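Local coordinates for pngf-ii (Elizabethkingia meningoseptica, PDB 4R4X), which probably hydrolyses the amide bond between N-linked glycans and asparagine side chains, as a bacterial peptide:N-glycosidase related to PNGase F, at residues Gln238-Asp243 with Ile308-Glu313; Tyr245-Asp250 with Ala348-Tyr353; Arg301-Phe306 with Ser486-Gly491; Lys320-Asn325 with Tyr464-Pro469. All blocks are in the same frame, centred on the assembly; numbering follows the deposited sequence.

Contact 1: residues Gln238-Asp243 with Ile308-Glu313; sequences QKSNGD and IGHFNE
The CA of Gly-242 sits over the centre of one face of the His-310 imidazole. It is 3.7 Å from the ring centroid, 8° off the normal, which makes a CH-pi contact. In the plane of that ring, at its edge, is CD1 of Phe-311. The Phe-311 ring in turn takes His-310 CD2 over one face, offset toward the rim. Its own edge points at Gly-242, with CE1 3.3 Å from Gly-242 O. His-310 CG is anti to the backbone N (chi1 -172°), which carries the imidazole over the turn at Gly-242.

That turn is an ST turn: Ser-240 OG accepts from Gly-242 N and donates to Asp-243 O. The one direct hydrogen bond between the segments runs from Ser-240 N to Ile-308 O, 2.8 Å. Ile-308 CG2 packs on Lys-239 CA at 3.7 Å. A water accepts from both Gln-238 NE2 and Ile-308 N. Gln-238 OE1 is bonded to Thr-326 OG1.

The contact joins the end of strand 231-240 to the type I turn 309-312, inside the N-terminal PNGase F-like domain. Two bonds grip the Ser-240 hydroxyl, so the turn under His-310 owes its shape partly to bonds within its own segment.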
# COMPACT_ATOMS: atom_id res chain seq x y z
N GLN A 238 5.65 5.47 -11.35
CA GLN A 238 6.15 5.35 -12.72
C GLN A 238 6.26 6.72 -13.38
O GLN A 238 5.48 7.60 -13.09
CB GLN A 238 5.20 4.47 -13.54
CG GLN A 238 5.45 4.39 -15.04
CD GLN A 238 4.80 5.49 -15.85
OE1 GLN A 238 3.80 6.08 -15.45
NE2 GLN A 238 5.35 5.77 -17.01
N LYS A 239 7.24 6.86 -14.28
CA LYS A 239 7.27 7.93 -15.25
C LYS A 239 7.98 7.48 -16.51
O LYS A 239 8.68 6.47 -16.51
CB LYS A 239 7.97 9.17 -14.69
CG LYS A 239 9.48 9.04 -14.61
CD LYS A 239 10.05 10.29 -13.94
CE LYS A 239 11.51 10.14 -13.57
NZ LYS A 239 12.40 10.55 -14.69
N SER A 240 7.77 8.24 -17.58
CA SER A 240 8.48 8.04 -18.84
C SER A 240 9.87 8.64 -18.76
O SER A 240 10.04 9.74 -18.24
CB SER A 240 7.74 8.67 -20.03
OG SER A 240 8.52 8.60 -21.22
N ASN A 241 10.84 7.90 -19.30
CA ASN A 241 12.19 8.38 -19.58
C ASN A 241 12.43 8.48 -21.08
O ASN A 241 13.58 8.36 -21.54
CB ASN A 241 13.25 7.42 -19.01
CG ASN A 241 13.49 7.61 -17.52
OD1 ASN A 241 12.86 8.43 -16.85
ND2 ASN A 241 14.41 6.85 -17.00
N GLY A 242 11.37 8.65 -21.86
CA GLY A 242 11.51 8.73 -23.30
C GLY A 242 10.35 8.14 -24.08
O GLY A 242 10.01 8.65 -25.14
N ASP A 243 9.75 7.07 -23.57
CA ASP A 243 8.67 6.41 -24.28
C ASP A 243 7.42 7.31 -24.23
O ASP A 243 7.05 7.78 -23.17
CB ASP A 243 8.40 5.05 -23.61
CG ASP A 243 7.37 4.20 -24.36
OD1 ASP A 243 6.94 4.56 -25.47
OD2 ASP A 243 6.97 3.14 -23.81
N ILE A 308 4.39 10.56 -19.46
CA ILE A 308 4.42 11.41 -18.27
C ILE A 308 5.84 11.71 -17.76
O ILE A 308 6.71 10.83 -17.70
CB ILE A 308 3.57 10.84 -17.13
CG1 ILE A 308 3.27 11.94 -16.10
CG2 ILE A 308 4.27 9.65 -16.46
CD1 ILE A 308 2.25 11.53 -15.08
N GLY A 309 6.05 12.96 -17.42
CA GLY A 309 7.32 13.42 -16.93
C GLY A 309 8.17 13.87 -18.08
O GLY A 309 8.36 15.07 -18.27
N HIS A 310 8.61 12.92 -18.89
CA HIS A 310 9.52 13.21 -20.00
C HIS A 310 8.99 14.25 -20.98
O HIS A 310 9.71 15.16 -21.40
CB HIS A 310 9.89 11.95 -20.76
CG HIS A 310 10.96 12.16 -21.78
ND1 HIS A 310 12.30 12.15 -21.47
CD2 HIS A 310 10.88 12.39 -23.11
CE1 HIS A 310 13.01 12.37 -22.57
NE2 HIS A 310 12.17 12.50 -23.58
N PHE A 311 7.72 14.11 -21.35
CA PHE A 311 7.14 15.02 -22.31
C PHE A 311 6.46 16.27 -21.72
O PHE A 311 5.90 17.04 -22.48
CB PHE A 311 6.15 14.23 -23.18
CG PHE A 311 6.82 13.24 -24.09
CD1 PHE A 311 7.18 11.99 -23.64
CD2 PHE A 311 7.12 13.59 -25.40
CE1 PHE A 311 7.82 11.09 -24.49
CE2 PHE A 311 7.76 12.70 -26.26
CZ PHE A 311 8.11 11.44 -25.79
N ASN A 312 6.49 16.49 -20.41
CA ASN A 312 5.72 17.57 -19.78
C ASN A 312 6.08 18.96 -20.30
O ASN A 312 5.19 19.75 -20.60
CB ASN A 312 5.89 17.58 -18.26
CG ASN A 312 5.20 16.41 -17.58
OD1 ASN A 312 4.77 15.48 -18.23
ND2 ASN A 312 5.13 16.46 -16.28
N GLU A 313 7.37 19.25 -20.38
CA GLU A 313 7.81 20.58 -20.86
C GLU A 313 7.74 20.68 -22.38
O GLU A 313 7.68 21.78 -22.93
CB GLU A 313 9.22 20.94 -20.35
CG GLU A 313 9.34 20.93 -18.83
CD GLU A 313 10.61 21.59 -18.29
OE1 GLU A 313 10.59 22.01 -17.11
OE2 GLU A 313 11.63 21.71 -19.02
O HOH W 1 4.19 7.36 -19.22

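Contact 2: residues Tyr245-Asp250 with Ala348-Tyr353; sequences YDRTGD and AFIGNY
Gly-249 and Ile-350 face each other as a non-hydrogen-bonded pair, and here the contact is tight. Their CA atoms are 4.4 Å apart, and Gly-249 CA comes close to Phe-349 O in a CA-H...O contact. Asp-250 and Phe-349 follow as a hydrogen-bonded pair. Phe-349 N donates to Asp-250 O at 2.8 Å, and Asp-250 N returns the bond to Phe-349 O. Beyond Ile-350, Gly-351 N closes on Thr-248 O at 3.1 Å.

Arg-247 is closely packed too. It crosses Ile-350 at about a right angle, its CB 3.5 Å from Ile-350 CG2. Its chain bends at chi2 (-58°), and its CD comes 3.1 Å from Gly-351 O. One guanidinium face then lies against Asn-352 CA, and Tyr-245 CB is over the opposite face. NE makes a salt bridge to Asp-243. The looser side is marked by a water that bridges Thr-248 N and Gly-351 O, and by Tyr-353, which is exposed. Asn-352 ND2 turns back to Ile-350 O.

Strands 248-250 and 348-350 run antiparallel, 178° between their directions, their axes 4.7 Å apart at closest. They are neighbours in a large antiparallel sheet, consistent with the jelly-roll beta-sandwich domains of the PNGase F family.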
# COMPACT_ATOMS: atom_id res chain seq x y z
N TYR A 245 4.29 6.31 -25.24
CA TYR A 245 3.06 5.53 -25.40
C TYR A 245 2.45 4.96 -24.13
O TYR A 245 3.07 4.93 -23.08
CB TYR A 245 3.30 4.42 -26.43
CG TYR A 245 3.59 4.97 -27.80
CD1 TYR A 245 2.57 5.39 -28.63
CD2 TYR A 245 4.90 5.08 -28.26
CE1 TYR A 245 2.83 5.91 -29.89
CE2 TYR A 245 5.18 5.60 -29.52
CZ TYR A 245 4.14 6.01 -30.33
OH TYR A 245 4.40 6.51 -31.58
N ASP A 246 1.18 4.55 -24.27
CA ASP A 246 0.39 3.98 -23.18
C ASP A 246 0.58 2.45 -23.14
O ASP A 246 -0.09 1.68 -23.86
CB ASP A 246 -1.10 4.36 -23.28
CG ASP A 246 -1.76 3.94 -24.59
OD1 ASP A 246 -1.09 3.90 -25.65
OD2 ASP A 246 -3.00 3.66 -24.57
N ARG A 247 1.49 2.01 -22.28
CA ARG A 247 1.99 0.65 -22.34
C ARG A 247 1.31 -0.26 -21.32
O ARG A 247 0.89 0.18 -20.27
CB ARG A 247 3.49 0.61 -22.07
CG ARG A 247 4.32 1.47 -22.99
CD ARG A 247 4.14 1.12 -24.47
NE ARG A 247 5.25 1.71 -25.25
CZ ARG A 247 5.45 1.49 -26.54
NH1 ARG A 247 4.64 0.71 -27.23
NH2 ARG A 247 6.49 2.06 -27.15
N THR A 248 1.21 -1.53 -21.68
CA THR A 248 0.74 -2.54 -20.78
C THR A 248 1.84 -2.82 -19.78
O THR A 248 3.02 -2.97 -20.17
CB THR A 248 0.41 -3.82 -21.56
OG1 THR A 248 -0.57 -3.52 -22.57
CG2 THR A 248 -0.13 -4.89 -20.62
N GLY A 249 1.44 -2.81 -18.52
CA GLY A 249 2.29 -3.12 -17.39
C GLY A 249 1.71 -4.20 -16.46
O GLY A 249 0.49 -4.41 -16.36
N ASP A 250 2.61 -4.89 -15.78
CA ASP A 250 2.24 -5.85 -14.75
C ASP A 250 3.30 -5.81 -13.67
O ASP A 250 4.49 -5.73 -13.96
CB ASP A 250 2.24 -7.28 -15.31
CG ASP A 250 0.85 -7.86 -15.53
OD1 ASP A 250 -0.17 -7.31 -15.06
OD2 ASP A 250 0.78 -8.92 -16.18
N ALA A 348 8.52 -6.63 -12.50
CA ALA A 348 7.70 -5.62 -13.13
C ALA A 348 7.98 -5.69 -14.62
O ALA A 348 9.11 -5.95 -15.03
CB ALA A 348 8.04 -4.26 -12.57
N PHE A 349 6.93 -5.50 -15.41
CA PHE A 349 6.98 -5.52 -16.87
C PHE A 349 6.32 -4.26 -17.38
O PHE A 349 5.25 -3.89 -16.91
CB PHE A 349 6.23 -6.75 -17.41
CG PHE A 349 5.83 -6.67 -18.86
CD1 PHE A 349 6.76 -6.80 -19.88
CD2 PHE A 349 4.49 -6.54 -19.22
CE1 PHE A 349 6.37 -6.75 -21.21
CE2 PHE A 349 4.08 -6.51 -20.54
CZ PHE A 349 5.02 -6.62 -21.55
N ILE A 350 6.98 -3.59 -18.32
CA ILE A 350 6.31 -2.59 -19.17
C ILE A 350 6.74 -2.86 -20.62
O ILE A 350 7.90 -2.67 -20.98
CB ILE A 350 6.65 -1.14 -18.77
CG1 ILE A 350 6.24 -0.87 -17.31
CG2 ILE A 350 5.92 -0.18 -19.71
CD1 ILE A 350 6.72 0.46 -16.76
N GLY A 351 5.80 -3.34 -21.43
CA GLY A 351 6.08 -3.65 -22.80
C GLY A 351 6.31 -2.37 -23.58
O GLY A 351 5.38 -1.59 -23.75
N ASN A 352 7.53 -2.16 -24.06
CA ASN A 352 7.86 -1.00 -24.84
C ASN A 352 9.03 -1.29 -25.78
O ASN A 352 9.72 -2.30 -25.63
CB ASN A 352 8.22 0.18 -23.92
CG ASN A 352 9.58 0.02 -23.25
OD1 ASN A 352 10.61 0.54 -23.75
ND2 ASN A 352 9.62 -0.70 -22.15
N TYR A 353 9.28 -0.37 -26.71
CA TYR A 353 10.36 -0.53 -27.70
C TYR A 353 11.27 0.68 -27.64
O TYR A 353 11.98 0.97 -28.60
CB TYR A 353 9.80 -0.72 -29.13
CG TYR A 353 9.27 -2.12 -29.40
CD1 TYR A 353 10.15 -3.19 -29.64
CD2 TYR A 353 7.89 -2.40 -29.38
CE1 TYR A 353 9.68 -4.48 -29.88
CE2 TYR A 353 7.41 -3.69 -29.62
CZ TYR A 353 8.30 -4.72 -29.87
OH TYR A 353 7.85 -6.02 -30.11
O HOH W 2 2.59 -2.16 -24.11

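Contact 3: residues Arg301-Phe306 with Ser486-Gly491; sequences RFFTPF and SNWCPG
Trp-488 is the first residue of 486-491 to meet strand 301-303, and it does so with its indole face against the Phe-303 ring. The rings stack face to face with an offset. The centroids of the Phe-303 ring and the five-membered ring of Trp-488 are 4.3 Å apart, and the planes are 22° from parallel. Trp-488 CE3 comes closest, 3.4 Å from Phe-303 CG, while Trp-488 CB lies 3.5 Å from Phe-303 CE1. The two side chains cross at about a right angle. Trp-488 CG stands between the backbone N and the carbonyl carbon (chi1 56°), which turns the indole against Phe-303. Its NE1 donates to Gly-427 O, which helps to fix the indole's rotation.

Cys-489 points its CB away from the strand and forms the disulfide with Cys-461. Its backbone O is near Phe-303 CB. The contact joins the N-terminal and C-terminal PNGase F-like domains, which are probably jelly rolls as in PNGase F. Strands 297-303 and 493-504 are antiparallel neighbours in one sheet, and 486-491 leads into the latter.

Pro-490 sits beside Phe-306, pointing the same way, with CG 4.0 Å from Phe-306 CE2. Pro-490 CB also lies 3.7 Å from Thr-304 O, a buried carbonyl without a polar partner in the model. Gly-491 N donates to Phe-303 O at 2.8 Å. That oxygen also bonds Tyr-328 OH. Gly-491 CA packs on Pro-305 CD, 3.8 Å away, and its positive phi, 102°, suits a glycine.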
# COMPACT_ATOMS: atom_id res chain seq x y z
N ARG A 301 -2.28 -5.25 -12.51
CA ARG A 301 -2.25 -4.94 -13.93
C ARG A 301 -2.49 -3.44 -14.05
O ARG A 301 -3.46 -2.91 -13.47
CB ARG A 301 -3.32 -5.74 -14.69
CG ARG A 301 -3.54 -5.32 -16.15
CD ARG A 301 -2.99 -6.26 -17.20
NE ARG A 301 -3.38 -7.66 -17.02
CZ ARG A 301 -4.46 -8.28 -17.52
NH1 ARG A 301 -5.36 -7.65 -18.26
NH2 ARG A 301 -4.66 -9.56 -17.22
N PHE A 302 -1.60 -2.75 -14.77
CA PHE A 302 -1.68 -1.30 -14.90
C PHE A 302 -1.31 -0.89 -16.31
O PHE A 302 -0.70 -1.66 -17.07
CB PHE A 302 -0.79 -0.57 -13.86
CG PHE A 302 0.69 -0.76 -14.06
CD1 PHE A 302 1.35 -1.90 -13.58
CD2 PHE A 302 1.46 0.22 -14.71
CE1 PHE A 302 2.71 -2.07 -13.77
CE2 PHE A 302 2.83 0.04 -14.91
CZ PHE A 302 3.46 -1.10 -14.44
N PHE A 303 -1.69 0.33 -16.67
CA PHE A 303 -1.34 0.86 -17.97
C PHE A 303 -0.67 2.19 -17.77
O PHE A 303 -1.17 3.02 -17.03
CB PHE A 303 -2.59 0.95 -18.83
CG PHE A 303 -3.12 -0.40 -19.17
CD1 PHE A 303 -3.92 -1.08 -18.28
CD2 PHE A 303 -2.68 -1.05 -20.31
CE1 PHE A 303 -4.33 -2.39 -18.53
CE2 PHE A 303 -3.11 -2.34 -20.60
CZ PHE A 303 -3.92 -3.02 -19.69
N THR A 304 0.48 2.39 -18.42
CA THR A 304 1.16 3.69 -18.32
C THR A 304 0.37 4.76 -19.06
O THR A 304 -0.35 4.47 -20.04
CB THR A 304 2.62 3.71 -18.84
OG1 THR A 304 2.64 3.66 -20.28
CG2 THR A 304 3.43 2.59 -18.26
N PRO A 305 0.45 5.99 -18.57
CA PRO A 305 -0.11 7.06 -19.34
C PRO A 305 0.81 7.37 -20.53
O PRO A 305 1.82 6.71 -20.70
CB PRO A 305 -0.19 8.19 -18.32
CG PRO A 305 0.98 7.97 -17.45
CD PRO A 305 1.12 6.48 -17.36
N PHE A 306 0.41 8.29 -21.39
CA PHE A 306 1.23 8.71 -22.51
C PHE A 306 2.31 9.72 -22.08
O PHE A 306 2.01 10.89 -21.87
CB PHE A 306 0.36 9.38 -23.55
CG PHE A 306 -0.57 8.46 -24.30
CD1 PHE A 306 -0.17 7.88 -25.50
CD2 PHE A 306 -1.87 8.28 -23.88
CE1 PHE A 306 -1.05 7.11 -26.25
CE2 PHE A 306 -2.74 7.49 -24.60
CZ PHE A 306 -2.34 6.90 -25.78
N SER A 486 -12.00 -1.26 -23.23
CA SER A 486 -12.30 -2.56 -22.64
C SER A 486 -11.50 -2.83 -21.38
O SER A 486 -10.56 -3.65 -21.36
CB SER A 486 -12.08 -3.67 -23.67
OG SER A 486 -13.07 -3.61 -24.69
N ASN A 487 -11.88 -2.11 -20.34
CA ASN A 487 -11.50 -2.35 -18.95
C ASN A 487 -10.15 -1.78 -18.55
O ASN A 487 -9.57 -2.20 -17.54
CB ASN A 487 -11.58 -3.83 -18.56
CG ASN A 487 -12.04 -4.02 -17.12
OD1 ASN A 487 -12.80 -3.21 -16.59
ND2 ASN A 487 -11.60 -5.10 -16.50
N TRP A 488 -9.70 -0.77 -19.28
CA TRP A 488 -8.53 -0.03 -18.82
C TRP A 488 -8.51 1.40 -19.27
O TRP A 488 -9.16 1.74 -20.23
CB TRP A 488 -7.27 -0.70 -19.29
CG TRP A 488 -7.11 -0.95 -20.77
CD1 TRP A 488 -7.71 -1.92 -21.52
CD2 TRP A 488 -6.20 -0.27 -21.65
NE1 TRP A 488 -7.24 -1.88 -22.81
CE2 TRP A 488 -6.32 -0.87 -22.92
CE3 TRP A 488 -5.32 0.80 -21.49
CZ2 TRP A 488 -5.59 -0.45 -24.01
CZ3 TRP A 488 -4.58 1.22 -22.60
CH2 TRP A 488 -4.71 0.59 -23.83
N CYS A 489 -7.77 2.24 -18.54
CA CYS A 489 -7.55 3.64 -18.95
C CYS A 489 -6.06 3.92 -18.79
O CYS A 489 -5.50 3.62 -17.73
CB CYS A 489 -8.29 4.64 -18.04
SG CYS A 489 -10.10 4.62 -18.05
N PRO A 490 -5.44 4.56 -19.78
CA PRO A 490 -4.02 4.91 -19.59
C PRO A 490 -3.78 5.73 -18.31
O PRO A 490 -4.40 6.78 -18.12
CB PRO A 490 -3.70 5.72 -20.85
CG PRO A 490 -4.65 5.22 -21.88
CD PRO A 490 -5.92 4.90 -21.13
N GLY A 491 -2.87 5.26 -17.47
CA GLY A 491 -2.51 5.93 -16.22
C GLY A 491 -3.15 5.30 -14.99
O GLY A 491 -3.03 5.83 -13.89

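Contact 4: residues Lys320-Asn325 with Tyr464-Pro469; sequences KNWHNN and YRLFNP
Trp-322 lies with one indole face on Pro-469, where a loop of the N-terminal PNGase F-like domain meets a short 3-10 turn, 465-467, of the C-terminal one. Trp-322 CG is anti to the carbonyl carbon (chi1 -50°), which lays the indole over Pro-469. Pro-469 CA stands 3.5 Å from the centroid of the six-membered ring, 2° off its normal, a CH-pi contact. Pro-469 CB is 3.6 Å from Trp-322 CD2. At the indole edge, near its plane, are the carbonyl oxygens of Arg-465 and Leu-466, with Arg-465 O 3.4 Å from CZ3.

His-323 makes the second aromatic contact. Its edge is directed at the face of Phe-467, with planes 51° apart and centroids 4.3 Å apart. CD2 is the atom over the ring centre. The backbone joins in too: His-323 N donates to Leu-466 O at 2.9 Å, and the bond is nearly straight. Leu-466 CD2 lies across the Lys-320 chain and near Asn-321 O. Lys-320 crosses Arg-465 at about a right angle, its CD over one face of the guanidinium. The charged ends of these two are not in contact.

Further out, the 3-10 turn is held by its own bonds. Phe-467 N and Asn-468 ND2 reach Tyr-464 O from opposite faces of its plane. Asn-468 OD1 accepts from Phe-306 N. Arg-465 NH1 bonds weakly to Asn-468 O. The same nitrogen lies near Trp-322 CZ3. Trp-322 NE1 donates to Ile-315 O, and His-323 O accepts from Asn-312 ND2. At the edge of the Phe-467 ring, Asn-325 O lies 3.8 Å from CE1.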
# COMPACT_ATOMS: atom_id res chain seq x y z
N LYS A 320 -3.50 23.05 -19.13
CA LYS A 320 -3.17 21.66 -18.78
C LYS A 320 -1.82 21.62 -18.08
O LYS A 320 -0.81 21.82 -18.70
CB LYS A 320 -3.23 20.73 -20.00
CG LYS A 320 -4.69 20.38 -20.31
CD LYS A 320 -4.87 19.48 -21.48
CE LYS A 320 -6.35 19.14 -21.62
NZ LYS A 320 -7.13 20.28 -22.14
N ASN A 321 -1.84 21.42 -16.77
CA ASN A 321 -0.61 21.35 -15.98
C ASN A 321 -0.40 19.89 -15.64
O ASN A 321 -1.13 19.31 -14.86
CB ASN A 321 -0.72 22.20 -14.72
CG ASN A 321 -0.90 23.68 -15.03
OD1 ASN A 321 -0.15 24.26 -15.81
ND2 ASN A 321 -1.90 24.29 -14.41
N TRP A 322 0.59 19.29 -16.30
CA TRP A 322 0.75 17.84 -16.27
C TRP A 322 1.29 17.41 -14.94
O TRP A 322 2.05 18.13 -14.29
CB TRP A 322 1.71 17.36 -17.38
CG TRP A 322 1.39 17.90 -18.75
CD1 TRP A 322 2.15 18.76 -19.49
CD2 TRP A 322 0.21 17.63 -19.55
NE1 TRP A 322 1.54 19.02 -20.69
CE2 TRP A 322 0.35 18.36 -20.75
CE3 TRP A 322 -0.92 16.83 -19.38
CZ2 TRP A 322 -0.61 18.32 -21.77
CZ3 TRP A 322 -1.87 16.80 -20.39
CH2 TRP A 322 -1.71 17.53 -21.56
N HIS A 323 0.88 16.22 -14.52
CA HIS A 323 1.46 15.63 -13.33
C HIS A 323 2.85 15.10 -13.63
O HIS A 323 3.21 14.90 -14.79
CB HIS A 323 0.58 14.49 -12.82
CG HIS A 323 -0.78 14.92 -12.42
ND1 HIS A 323 -0.99 15.99 -11.58
CD2 HIS A 323 -2.00 14.45 -12.75
CE1 HIS A 323 -2.29 16.14 -11.40
NE2 HIS A 323 -2.92 15.20 -12.08
N ASN A 324 3.61 14.87 -12.58
CA ASN A 324 5.03 14.48 -12.70
C ASN A 324 5.30 13.00 -12.81
O ASN A 324 6.30 12.58 -13.43
CB ASN A 324 5.82 15.08 -11.53
CG ASN A 324 5.87 16.60 -11.62
OD1 ASN A 324 5.95 17.15 -12.71
ND2 ASN A 324 5.81 17.28 -10.49
N ASN A 325 4.44 12.20 -12.19
CA ASN A 325 4.57 10.74 -12.25
C ASN A 325 3.22 10.09 -11.89
O ASN A 325 2.29 10.78 -11.46
CB ASN A 325 5.70 10.26 -11.33
CG ASN A 325 5.46 10.63 -9.88
OD1 ASN A 325 4.52 10.16 -9.27
ND2 ASN A 325 6.30 11.50 -9.35
N TYR A 464 -8.28 11.29 -16.26
CA TYR A 464 -6.85 11.11 -16.00
C TYR A 464 -6.02 11.89 -17.02
O TYR A 464 -4.82 11.64 -17.19
CB TYR A 464 -6.48 9.61 -15.95
CG TYR A 464 -7.49 8.87 -15.09
CD1 TYR A 464 -7.55 9.06 -13.73
CD2 TYR A 464 -8.45 8.08 -15.68
CE1 TYR A 464 -8.55 8.47 -12.96
CE2 TYR A 464 -9.44 7.48 -14.93
CZ TYR A 464 -9.50 7.66 -13.58
OH TYR A 464 -10.54 7.04 -12.89
N ARG A 465 -6.67 12.84 -17.67
CA ARG A 465 -6.06 13.61 -18.76
C ARG A 465 -4.70 14.22 -18.40
O ARG A 465 -3.78 14.21 -19.23
CB ARG A 465 -7.04 14.70 -19.22
CG ARG A 465 -6.56 15.53 -20.39
CD ARG A 465 -6.58 14.73 -21.68
NE ARG A 465 -6.01 15.48 -22.80
CZ ARG A 465 -4.73 15.49 -23.15
NH1 ARG A 465 -3.82 14.82 -22.47
NH2 ARG A 465 -4.36 16.21 -24.21
N LEU A 466 -4.55 14.71 -17.17
CA LEU A 466 -3.35 15.44 -16.76
C LEU A 466 -2.14 14.52 -16.50
O LEU A 466 -1.01 15.00 -16.29
CB LEU A 466 -3.63 16.30 -15.54
CG LEU A 466 -4.62 17.46 -15.73
CD1 LEU A 466 -4.83 18.23 -14.42
CD2 LEU A 466 -4.19 18.39 -16.86
N PHE A 467 -2.38 13.22 -16.51
CA PHE A 467 -1.28 12.24 -16.47
C PHE A 467 -0.72 11.95 -17.87
O PHE A 467 0.27 11.24 -18.00
CB PHE A 467 -1.72 10.92 -15.83
CG PHE A 467 -2.10 11.04 -14.38
CD1 PHE A 467 -1.13 10.91 -13.37
CD2 PHE A 467 -3.41 11.31 -14.00
CE1 PHE A 467 -1.47 11.03 -12.04
CE2 PHE A 467 -3.76 11.44 -12.67
CZ PHE A 467 -2.79 11.26 -11.67
N ASN A 468 -1.35 12.52 -18.92
CA ASN A 468 -1.15 12.02 -20.29
C ASN A 468 -0.70 13.09 -21.29
O ASN A 468 -1.36 13.33 -22.31
CB ASN A 468 -2.46 11.38 -20.81
CG ASN A 468 -2.73 9.99 -20.21
OD1 ASN A 468 -2.18 8.98 -20.66
ND2 ASN A 468 -3.58 9.93 -19.22
N PRO A 469 0.45 13.73 -21.05
CA PRO A 469 0.87 14.79 -21.95
C PRO A 469 1.02 14.42 -23.44
O PRO A 469 0.67 15.23 -24.29
CB PRO A 469 2.20 15.27 -21.35
CG PRO A 469 2.71 14.10 -20.56
CD PRO A 469 1.46 13.46 -20.00

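How the contacts relate
Contacts 2 and 3 share a sheet, with centres 10 Å apart. Strands 248-253 and 297-303 are neighbours there, and Gly-249 N lies 2.8 Å from Phe-302 O. Contact 1 meets contact 2 where Asp-243 OD2 is 3.2 Å from Asn-352 CB. It touches contact 3 where Gln-238 OE1 is 3.3 Å from Pro-305 CD. Contacts 3 and 4 both join the two PNGase F-like domains, with centres 14 Å apart. They pack together at Pro-305 CB and Phe-467 O, 3.1 Å apart. Contact 4 meets contact 1 at Ile-308 CG1 and His-323 O, 3.2 Å apart. Contacts 2 and 4 do not touch. None of the four contains a residue of the zinc sites.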